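Local coordinates for periplasmic binding protein (Pseudomonas aeruginosa, PDB 2R79) that binds heme in the periplasm and probably hands it to an inner-membrane transporter for heme uptake, at residues 42-47 / 56-61; 145-150 / 155-160; 213-218 / 230-235. All coordinates share one frame; numbering follows the deposited sequence.

Contact 1: 42-47 / 56-61; sequences PSVGYQ and LALRPD. With HEM (protoporphyrin IX containing Fe), chain D.
Leu58 meets Pro42 and Val44 through its two methyl branches, and these apolar touches are all that joins 42-47 to 56-61 directly. CD2 of Leu58 lies 3.9 Å from CB of Pro42 and almost as near to CG of the same ring. The other branch, CD1 of Leu58, comes to 4.1 Å from CG1 of Val44. With CG of Leu58 anti to its own carbonyl carbon (chi1 -63°), the side chain reaches across and its fork divides between the two partners. Val6 of strand 5-7 packs on both Val44 and Leu58, while Ala151 and Gln154 of a second subunit lie against Pro42 and Leu58.

Polar bonds act within each segment. The hydroxyl OG of Ser43 accepts a nearly straight bond from N of Gly45 (3.2 Å, 164° at the hydrogen), an ST turn that shapes the loop just ahead of Tyr46. In 56-61, N of Arg59 bonds to O of Leu56 at 3.0 Å, closing a type I beta turn at the end of helix 52-56; Arg59 then leaves with positive phi.

Metal coordination is the work of Tyr46. Its OH stands 2.3 Å from FE of the heme, and Arg48 NE is hydrogen-bonded to the same oxygen. CG of Tyr46 is anti to the backbone N (chi1 -178°), carrying the ring out over the porphyrin, where CE2 comes to 3.3 Å from NA of HEM. C4A of HEM covers one face near the rim, 3.5 Å above the ring plane, and CG of Gln47 the other. Arg48 and the iron together fix the phenol oxygen and would probably favour a phenolate-like ligand. A tyrosine supported by a neighbouring arginine as axial heme ligand marks the binding site of this periplasmic heme-binding protein.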
loop_
_atom_site.group_PDB
_atom_site.type_symbol
_atom_site.label_atom_id
_atom_site.label_comp_id
_atom_site.label_asym_id
_atom_site.label_seq_id
_atom_site.Cartn_x
_atom_site.Cartn_y
_atom_site.Cartn_z
ATOM N N PRO A 42 -7.176 14.472 21.731
ATOM C CA PRO A 42 -7.229 15.933 21.613
ATOM C C PRO A 42 -5.815 16.505 21.737
ATOM O O PRO A 42 -4.995 15.975 22.486
ATOM C CB PRO A 42 -8.110 16.338 22.792
ATOM C CG PRO A 42 -9.030 15.172 22.941
ATOM C CD PRO A 42 -8.106 13.990 22.767
ATOM N N SER A 43 -5.527 17.580 21.014
ATOM C CA SER A 43 -4.199 18.179 21.075
ATOM C C SER A 43 -4.151 19.469 21.882
ATOM O O SER A 43 -5.025 20.323 21.755
ATOM C CB SER A 43 -3.680 18.455 19.665
ATOM O OG SER A 43 -2.484 19.215 19.710
ATOM N N VAL A 44 -3.119 19.605 22.710
ATOM C CA VAL A 44 -2.944 20.799 23.527
ATOM C C VAL A 44 -1.852 21.693 22.963
ATOM O O VAL A 44 -1.411 22.631 23.626
ATOM C CB VAL A 44 -2.577 20.440 24.973
ATOM C CG1 VAL A 44 -3.769 19.819 25.671
ATOM C CG2 VAL A 44 -1.397 19.480 24.986
ATOM N N GLY A 45 -1.421 21.394 21.740
ATOM C CA GLY A 45 -0.385 22.178 21.091
ATOM C C GLY A 45 1.030 21.694 21.362
ATOM O O GLY A 45 1.235 20.612 21.903
ATOM N N TYR A 46 2.014 22.496 20.974
ATOM C CA TYR A 46 3.409 22.143 21.186
ATOM C C TYR A 46 3.738 22.307 22.669
ATOM O O TYR A 46 3.224 23.210 23.334
ATOM C CB TYR A 46 4.312 23.035 20.332
ATOM C CG TYR A 46 5.783 22.709 20.440
ATOM C CD1 TYR A 46 6.240 21.396 20.306
ATOM C CD2 TYR A 46 6.722 23.715 20.658
ATOM C CE1 TYR A 46 7.597 21.094 20.388
ATOM C CE2 TYR A 46 8.085 23.424 20.740
ATOM C CZ TYR A 46 8.516 22.112 20.605
ATOM O OH TYR A 46 9.859 21.821 20.693
ATOM N N GLN A 47 4.597 21.432 23.182
ATOM C CA GLN A 47 4.967 21.462 24.593
ATOM C C GLN A 47 5.552 22.789 25.080
ATOM O O GLN A 47 5.273 23.222 26.198
ATOM C CB GLN A 47 5.957 20.335 24.899
ATOM C CG GLN A 47 7.388 20.611 24.483
ATOM C CD GLN A 47 8.354 19.586 25.045
ATOM O OE1 GLN A 47 8.173 19.098 26.159
ATOM N NE2 GLN A 47 9.390 19.261 24.282
ATOM N N LEU A 56 -7.485 23.228 29.854
ATOM C CA LEU A 56 -8.626 23.419 30.743
ATOM C C LEU A 56 -9.881 22.758 30.193
ATOM O O LEU A 56 -10.683 22.204 30.949
ATOM C CB LEU A 56 -8.878 24.915 30.956
ATOM C CG LEU A 56 -7.766 25.628 31.727
ATOM C CD1 LEU A 56 -7.998 27.127 31.735
ATOM C CD2 LEU A 56 -7.715 25.068 33.144
ATOM N N ALA A 57 -10.035 22.813 28.872
ATOM C CA ALA A 57 -11.188 22.238 28.185
ATOM C C ALA A 57 -11.312 20.737 28.395
ATOM O O ALA A 57 -12.386 20.163 28.218
ATOM C CB ALA A 57 -11.096 22.538 26.703
ATOM N N LEU A 58 -10.207 20.105 28.773
ATOM C CA LEU A 58 -10.178 18.667 28.992
ATOM C C LEU A 58 -10.425 18.278 30.447
ATOM O O LEU A 58 -10.436 17.099 30.779
ATOM C CB LEU A 58 -8.834 18.101 28.526
ATOM C CG LEU A 58 -8.533 18.240 27.031
ATOM C CD1 LEU A 58 -7.114 17.783 26.742
ATOM C CD2 LEU A 58 -9.531 17.421 26.233
ATOM N N ARG A 59 -10.621 19.264 31.316
ATOM C CA ARG A 59 -10.875 18.978 32.729
ATOM C C ARG A 59 -9.841 17.975 33.253
ATOM O O ARG A 59 -10.196 16.913 33.763
ATOM C CB ARG A 59 -12.283 18.395 32.895
ATOM C CG ARG A 59 -13.375 19.180 32.180
ATOM C CD ARG A 59 -14.766 18.613 32.468
ATOM N NE ARG A 59 -14.940 17.227 32.027
ATOM C CZ ARG A 59 -14.894 16.823 30.757
ATOM N NH1 ARG A 59 -14.674 17.697 29.783
ATOM N NH2 ARG A 59 -15.083 15.544 30.460
ATOM N N PRO A 60 -8.545 18.302 33.133
ATOM C CA PRO A 60 -7.477 17.414 33.596
ATOM C C PRO A 60 -7.267 17.390 35.106
ATOM O O PRO A 60 -7.366 18.421 35.779
ATOM C CB PRO A 60 -6.255 17.960 32.875
ATOM C CG PRO A 60 -6.513 19.432 32.910
ATOM C CD PRO A 60 -7.977 19.516 32.514
ATOM N N ASP A 61 -6.979 16.206 35.635
ATOM C CA ASP A 61 -6.706 16.063 37.054
ATOM C C ASP A 61 -5.219 16.333 37.248
ATOM O O ASP A 61 -4.782 16.729 38.328
ATOM C CB ASP A 61 -7.033 14.650 37.533
ATOM C CG ASP A 61 -8.521 14.402 37.641
ATOM O OD1 ASP A 61 -9.196 15.178 38.353
ATOM O OD2 ASP A 61 -9.016 13.433 37.026
HETATM C CHA HEM D . 10.613 25.459 18.419
HETATM C CHB HEM D . 7.981 21.604 16.855
HETATM C CHC HEM D . 11.520 18.623 18.329
HETATM C CHD HEM D . 14.105 22.417 19.966
HETATM C C1A HEM D . 9.565 24.676 17.860
HETATM C C2A HEM D . 8.354 25.182 17.227
HETATM C C3A HEM D . 7.620 24.098 16.827
HETATM C C4A HEM D . 8.381 22.922 17.167
HETATM C CMA HEM D . 6.228 24.107 16.188
HETATM C CAA HEM D . 7.928 26.633 17.000
HETATM C CBA HEM D . 8.472 27.243 15.711
HETATM C CGA HEM D . 9.972 27.482 15.761
HETATM O O1A HEM D . 10.417 28.353 16.545
HETATM O O2A HEM D . 10.711 26.792 15.021
HETATM C C1B HEM D . 8.675 20.437 17.196
HETATM C C2B HEM D . 8.259 19.084 16.858
HETATM C C3B HEM D . 9.263 18.239 17.263
HETATM C C4B HEM D . 10.280 19.082 17.865
HETATM C CMB HEM D . 6.911 18.671 16.239
HETATM C CAB HEM D . 9.301 16.846 17.175
HETATM C CBB HEM D . 8.937 16.129 16.080
HETATM C C1C HEM D . 12.525 19.406 18.914
HETATM C C2C HEM D . 13.808 18.895 19.350
HETATM C C3C HEM D . 14.562 19.945 19.758
HETATM C C4C HEM D . 13.698 21.111 19.662
HETATM C CMC HEM D . 14.244 17.437 19.377
HETATM C CAC HEM D . 15.937 19.912 19.997
HETATM C CBC HEM D . 16.490 19.898 21.234
HETATM C C1D HEM D . 13.358 23.566 19.722
HETATM C C2D HEM D . 13.856 24.894 19.975
HETATM C C3D HEM D . 12.888 25.753 19.587
HETATM C C4D HEM D . 11.792 24.959 19.021
HETATM C CMD HEM D . 15.205 25.273 20.583
HETATM C CAD HEM D . 12.972 27.252 19.867
HETATM C CBD HEM D . 11.964 27.817 20.868
HETATM C CGD HEM D . 12.150 27.300 22.294
HETATM O O1D HEM D . 11.384 27.739 23.181
HETATM O O2D HEM D . 13.052 26.463 22.535
HETATM N NA HEM D . 9.556 23.274 17.840
HETATM N NB HEM D . 9.897 20.430 17.867
HETATM N NC HEM D . 12.449 20.776 19.120
HETATM N ND HEM D . 12.083 23.598 19.147
HETATM FE FE HEM D . 10.910 22.023 18.660
#

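Contact 2: 145-150 / 155-160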
loop_
_atom_site.group_PDB
_atom_site.type_symbol
_atom_site.label_atom_id
_atom_site.label_comp_id
_atom_site.label_asym_id
_atom_site.label_seq_id
_atom_site.Cartn_x
_atom_site.Cartn_y
_atom_site.Cartn_z
ATOM N N LEU A 145 28.471 13.195 14.411
ATOM C CA LEU A 145 27.767 14.420 14.773
ATOM C C LEU A 145 26.268 14.137 14.699
ATOM O O LEU A 145 25.818 13.391 13.832
ATOM C CB LEU A 145 28.120 15.561 13.814
ATOM C CG LEU A 145 29.534 16.138 13.913
ATOM C CD1 LEU A 145 29.785 17.087 12.753
ATOM C CD2 LEU A 145 29.696 16.864 15.242
ATOM N N LEU A 146 25.510 14.719 15.622
ATOM C CA LEU A 146 24.051 14.575 15.663
ATOM C C LEU A 146 23.511 15.998 15.509
ATOM O O LEU A 146 23.852 16.882 16.291
ATOM C CB LEU A 146 23.618 13.993 17.016
ATOM C CG LEU A 146 22.172 13.669 17.446
ATOM C CD1 LEU A 146 21.197 14.689 16.926
ATOM C CD2 LEU A 146 21.797 12.300 16.974
ATOM N N VAL A 147 22.676 16.225 14.505
ATOM C CA VAL A 147 22.129 17.558 14.295
ATOM C C VAL A 147 20.611 17.573 14.278
ATOM O O VAL A 147 19.978 16.640 13.783
ATOM C CB VAL A 147 22.626 18.174 12.966
ATOM C CG1 VAL A 147 24.145 18.273 12.965
ATOM C CG2 VAL A 147 22.152 17.333 11.795
ATOM N N ILE A 148 20.031 18.629 14.839
ATOM C CA ILE A 148 18.589 18.780 14.844
ATOM C C ILE A 148 18.270 19.785 13.751
ATOM O O ILE A 148 18.801 20.895 13.744
ATOM C CB ILE A 148 18.056 19.333 16.169
ATOM C CG1 ILE A 148 18.496 18.442 17.335
ATOM C CG2 ILE A 148 16.535 19.398 16.104
ATOM C CD1 ILE A 148 18.097 16.984 17.183
ATOM N N GLY A 149 17.408 19.394 12.821
ATOM C CA GLY A 149 17.062 20.284 11.732
ATOM C C GLY A 149 15.595 20.645 11.637
ATOM O O GLY A 149 14.745 20.030 12.278
ATOM N N ASN A 150 15.319 21.665 10.833
ATOM C CA ASN A 150 13.971 22.164 10.586
ATOM C C ASN A 150 13.874 22.260 9.073
ATOM O O ASN A 150 14.223 23.285 8.480
ATOM C CB ASN A 150 13.793 23.556 11.202
ATOM C CG ASN A 150 12.345 24.016 11.197
ATOM O OD1 ASN A 150 12.041 25.163 11.531
ATOM N ND2 ASN A 150 11.446 23.123 10.825
ATOM N N LEU A 155 20.067 24.457 11.702
ATOM C CA LEU A 155 20.761 23.365 12.365
ATOM C C LEU A 155 21.255 23.617 13.776
ATOM O O LEU A 155 21.904 24.625 14.053
ATOM C CB LEU A 155 21.958 22.919 11.527
ATOM C CG LEU A 155 21.681 22.228 10.198
ATOM C CD1 LEU A 155 22.987 21.642 9.671
ATOM C CD2 LEU A 155 20.659 21.121 10.400
ATOM N N LEU A 156 20.939 22.686 14.667
ATOM C CA LEU A 156 21.403 22.745 16.044
ATOM C C LEU A 156 22.251 21.482 16.239
ATOM O O LEU A 156 21.804 20.374 15.940
ATOM C CB LEU A 156 20.228 22.749 17.031
ATOM C CG LEU A 156 19.395 24.023 17.206
ATOM C CD1 LEU A 156 18.321 23.778 18.260
ATOM C CD2 LEU A 156 20.292 25.191 17.635
ATOM N N VAL A 157 23.482 21.650 16.705
ATOM C CA VAL A 157 24.359 20.512 16.926
ATOM C C VAL A 157 24.262 20.061 18.370
ATOM O O VAL A 157 24.329 20.881 19.286
ATOM C CB VAL A 157 25.829 20.863 16.618
ATOM C CG1 VAL A 157 26.722 19.658 16.890
ATOM C CG2 VAL A 157 25.959 21.303 15.176
ATOM N N ALA A 158 24.108 18.756 18.573
ATOM C CA ALA A 158 24.008 18.197 19.920
ATOM C C ALA A 158 25.370 18.123 20.594
ATOM O O ALA A 158 26.231 17.324 20.218
ATOM C CB ALA A 158 23.379 16.800 19.876
ATOM N N GLY A 159 25.556 18.964 21.598
ATOM C CA GLY A 159 26.803 18.967 22.321
ATOM C C GLY A 159 26.669 18.102 23.552
ATOM O O GLY A 159 25.743 17.292 23.656
ATOM N N ARG A 160 27.589 18.291 24.489
ATOM C CA ARG A 160 27.607 17.541 25.725
ATOM C C ARG A 160 26.372 17.808 26.579
ATOM O O ARG A 160 25.830 18.908 26.581
ATOM C CB ARG A 160 28.864 17.893 26.521
ATOM C CG ARG A 160 30.187 17.642 25.787
ATOM C CD ARG A 160 31.230 17.122 26.767
ATOM N NE ARG A 160 31.070 17.764 28.072
ATOM C CZ ARG A 160 31.507 17.263 29.223
ATOM N NH1 ARG A 160 32.146 16.098 29.250
ATOM N NH2 ARG A 160 31.281 17.920 30.353
HETATM O O HOH W 1 26.832 16.120 17.698
#
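Ile148 and Leu156 form a hydrogen-bonded antiparallel pair, joined by two backbone bonds. N of Ile148 gives to O of Leu156 at 2.7 Å, and N of Leu156 returns a bond to O of Ile148 at 2.9 Å. Farther along, N of Ala158 reaches O of Leu146 at 3.0 Å, almost straight at 176°. Beyond this bond a water continues the pairing: it accepts from N of Leu146 and donates to O of Ala158, bridging the strands as they part.

Weaker CA-H...O contacts fill in between, with CA of Val147 3.3 Å from O of Leu156 and CA of Leu155 against O of Ile148. On one face of the sheet Val147 and Val157, a non-hydrogen-bonded pair, meet obliquely, CG1 of Val147 being 4.2 Å from CG2 of Val157. Leu155, with CG anti to its carbonyl carbon (chi1 -68°), brings the end of its side chain back to the partner strand, where CD2 lies 3.9 Å from CA of Gly149. On the other face CB of Ile148 and CB of Leu156 sit 4.1 Å apart, and Tyr182 packs on both Ile148 and Ala158. Along the other edge of 145-150, strand 197-202 is its parallel neighbour, bonding to the backbone of Leu145, Val147 and Gly149. The arrangement is a beta hairpin at the heme pocket, whose wall includes the side chain of Ile148.

Contact 3: 213-218 / 230-235; sequences ALLKQN and GRLLVL
O of Leu214 accepts from ND2 of Asn218 at 2.9 Å and, more weakly, from the backbone N of the same residue, at the C-terminal end of helix 207-217, the helix of a beta-alpha-beta crossover between parallel strands 197-202 and 232-235. The amide donor sits in the carbonyl plane on a lone pair, although that oxygen is tilted 23° out of the Asn218 amide plane. The bond is bent, 141° at the hydrogen. ND2 of Asn218 also bonds to O of Gly152, tying the helix end to the turn between strands 143-150 and 155-158.

Between 213-218 and 230-235 the touching side chains are all leucines. Leu232 points toward the helix and turns CD1 to the consecutive residues Leu214 and Leu215, which approach with CD2 and CD1 respectively. Leu215 is set beside the strand at its base, but with CG anti to its carbonyl carbon (chi1 -68°) and an extended second torsion its end swings nearer. Ile200 of strand 197-202 touches both Leu214 and Leu232, so the apolar layer continues onto the neighbouring parallel strand. O of Leu232 accepts from NE of Arg211, adding a polar link from the same helix to the strand. Lys216 turns to a third subunit, where its NZ makes a salt bridge with Asp278. In the helix-strand layer itself CD1 of Leu232 lies 4.2 Å from CD1 of Leu215 and 4.4 Å from CD2 of Leu214.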
loop_
_atom_site.group_PDB
_atom_site.type_symbol
_atom_site.label_atom_id
_atom_site.label_comp_id
_atom_site.label_asym_id
_atom_site.label_seq_id
_atom_site.Cartn_x
_atom_site.Cartn_y
_atom_site.Cartn_z
ATOM N N ALA A 213 17.255 18.077 1.697
ATOM C CA ALA A 213 17.130 19.402 2.285
ATOM C C ALA A 213 18.407 19.770 3.029
ATOM O O ALA A 213 18.890 20.898 2.945
ATOM C CB ALA A 213 15.955 19.444 3.226
ATOM N N LEU A 214 18.959 18.809 3.753
ATOM C CA LEU A 214 20.176 19.045 4.509
ATOM C C LEU A 214 21.307 19.510 3.597
ATOM O O LEU A 214 22.020 20.464 3.909
ATOM C CB LEU A 214 20.600 17.764 5.226
ATOM C CG LEU A 214 21.828 17.868 6.130
ATOM C CD1 LEU A 214 21.459 18.626 7.391
ATOM C CD2 LEU A 214 22.331 16.478 6.477
ATOM N N LEU A 215 21.464 18.830 2.467
ATOM C CA LEU A 215 22.525 19.160 1.527
ATOM C C LEU A 215 22.272 20.476 0.807
ATOM O O LEU A 215 23.215 21.222 0.518
ATOM C CB LEU A 215 22.694 18.016 0.532
ATOM C CG LEU A 215 23.246 16.754 1.213
ATOM C CD1 LEU A 215 22.982 15.519 0.375
ATOM C CD2 LEU A 215 24.734 16.939 1.450
ATOM N N LYS A 216 21.005 20.769 0.525
ATOM C CA LYS A 216 20.659 22.013 -0.140
ATOM C C LYS A 216 21.089 23.198 0.694
ATOM O O LYS A 216 21.754 24.110 0.204
ATOM C CB LYS A 216 19.160 22.116 -0.364
ATOM C CG LYS A 216 18.676 21.456 -1.609
ATOM C CD LYS A 216 17.239 21.832 -1.857
ATOM C CE LYS A 216 16.750 21.273 -3.174
ATOM N NZ LYS A 216 15.443 21.883 -3.515
ATOM N N GLN A 217 20.713 23.173 1.967
ATOM C CA GLN A 217 21.025 24.266 2.872
ATOM C C GLN A 217 22.406 24.232 3.508
ATOM O O GLN A 217 22.825 25.212 4.110
ATOM C CB GLN A 217 19.945 24.344 3.952
ATOM C CG GLN A 217 18.557 24.480 3.349
ATOM C CD GLN A 217 17.499 24.845 4.362
ATOM O OE1 GLN A 217 17.635 25.831 5.085
ATOM N NE2 GLN A 217 16.428 24.058 4.412
ATOM N N ASN A 218 23.118 23.119 3.366
ATOM C CA ASN A 218 24.456 22.989 3.951
ATOM C C ASN A 218 25.361 22.212 2.994
ATOM O O ASN A 218 25.867 21.143 3.334
ATOM C CB ASN A 218 24.351 22.249 5.284
ATOM C CG ASN A 218 23.254 22.809 6.175
ATOM O OD1 ASN A 218 23.400 23.881 6.758
ATOM N ND2 ASN A 218 22.140 22.089 6.271
ATOM N N GLY A 230 27.644 7.451 2.183
ATOM C CA GLY A 230 26.219 7.216 2.344
ATOM C C GLY A 230 25.840 6.969 3.790
ATOM O O GLY A 230 25.128 6.011 4.098
ATOM N N ARG A 231 26.324 7.829 4.684
ATOM C CA ARG A 231 26.029 7.694 6.096
ATOM C C ARG A 231 25.381 8.908 6.755
ATOM O O ARG A 231 25.770 9.332 7.848
ATOM C CB ARG A 231 27.286 7.290 6.860
ATOM C CG ARG A 231 27.756 5.908 6.489
ATOM C CD ARG A 231 28.837 5.392 7.408
ATOM N NE ARG A 231 29.402 4.169 6.862
ATOM C CZ ARG A 231 30.241 3.373 7.511
ATOM N NH1 ARG A 231 30.616 3.679 8.753
ATOM N NH2 ARG A 231 30.692 2.264 6.923
ATOM N N LEU A 232 24.405 9.479 6.065
ATOM C CA LEU A 232 23.633 10.579 6.606
ATOM C C LEU A 232 22.412 9.818 7.113
ATOM O O LEU A 232 21.506 9.499 6.342
ATOM C CB LEU A 232 23.224 11.560 5.508
ATOM C CG LEU A 232 24.344 12.317 4.797
ATOM C CD1 LEU A 232 23.733 13.299 3.806
ATOM C CD2 LEU A 232 25.208 13.052 5.820
ATOM N N LEU A 233 22.418 9.491 8.400
ATOM C CA LEU A 233 21.344 8.725 9.014
ATOM C C LEU A 233 20.225 9.607 9.546
ATOM O O LEU A 233 20.466 10.578 10.256
ATOM C CB LEU A 233 21.924 7.871 10.136
ATOM C CG LEU A 233 23.220 7.142 9.745
ATOM C CD1 LEU A 233 23.854 6.502 10.967
ATOM C CD2 LEU A 233 22.931 6.099 8.677
ATOM N N VAL A 234 18.993 9.262 9.204
ATOM C CA VAL A 234 17.850 10.045 9.648
ATOM C C VAL A 234 17.204 9.389 10.845
ATOM O O VAL A 234 16.768 8.240 10.784
ATOM C CB VAL A 234 16.833 10.215 8.512
ATOM C CG1 VAL A 234 15.671 11.090 8.969
ATOM C CG2 VAL A 234 17.531 10.854 7.314
ATOM N N LEU A 235 17.157 10.130 11.945
ATOM C CA LEU A 235 16.596 9.629 13.186
ATOM C C LEU A 235 15.253 10.270 13.510
ATOM O O LEU A 235 15.030 11.452 13.235
ATOM C CB LEU A 235 17.560 9.905 14.346
ATOM C CG LEU A 235 17.216 9.237 15.678
ATOM C CD1 LEU A 235 17.525 7.752 15.578
ATOM C CD2 LEU A 235 18.016 9.860 16.803
#

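Overall arrangement
Contacts 1, 2 and 3 follow one another along the chain without interleaving. Contact 1 flanks helix 52-56 beside the four-stranded parallel sheet, whereas contacts 2 and 3 share the mixed sheet, where strand 197-202 lies between 143-150 and 232-235. The centres of contacts 1 and 2 lie about 30 Å apart, of 1 and 3 about 35 Å, of 2 and 3 about 12 Å. Contacts 2 and 3 touch: CD2 of Leu155 is 4.0 Å from CD1 of Leu214. Heme joins the two regions, with Tyr46 from contact 1 and Ile148 from contact 2 lining its pocket, consistent with a two-lobed binding protein; the Leu214 side chain of contact 3 is about 14 Å from a heme.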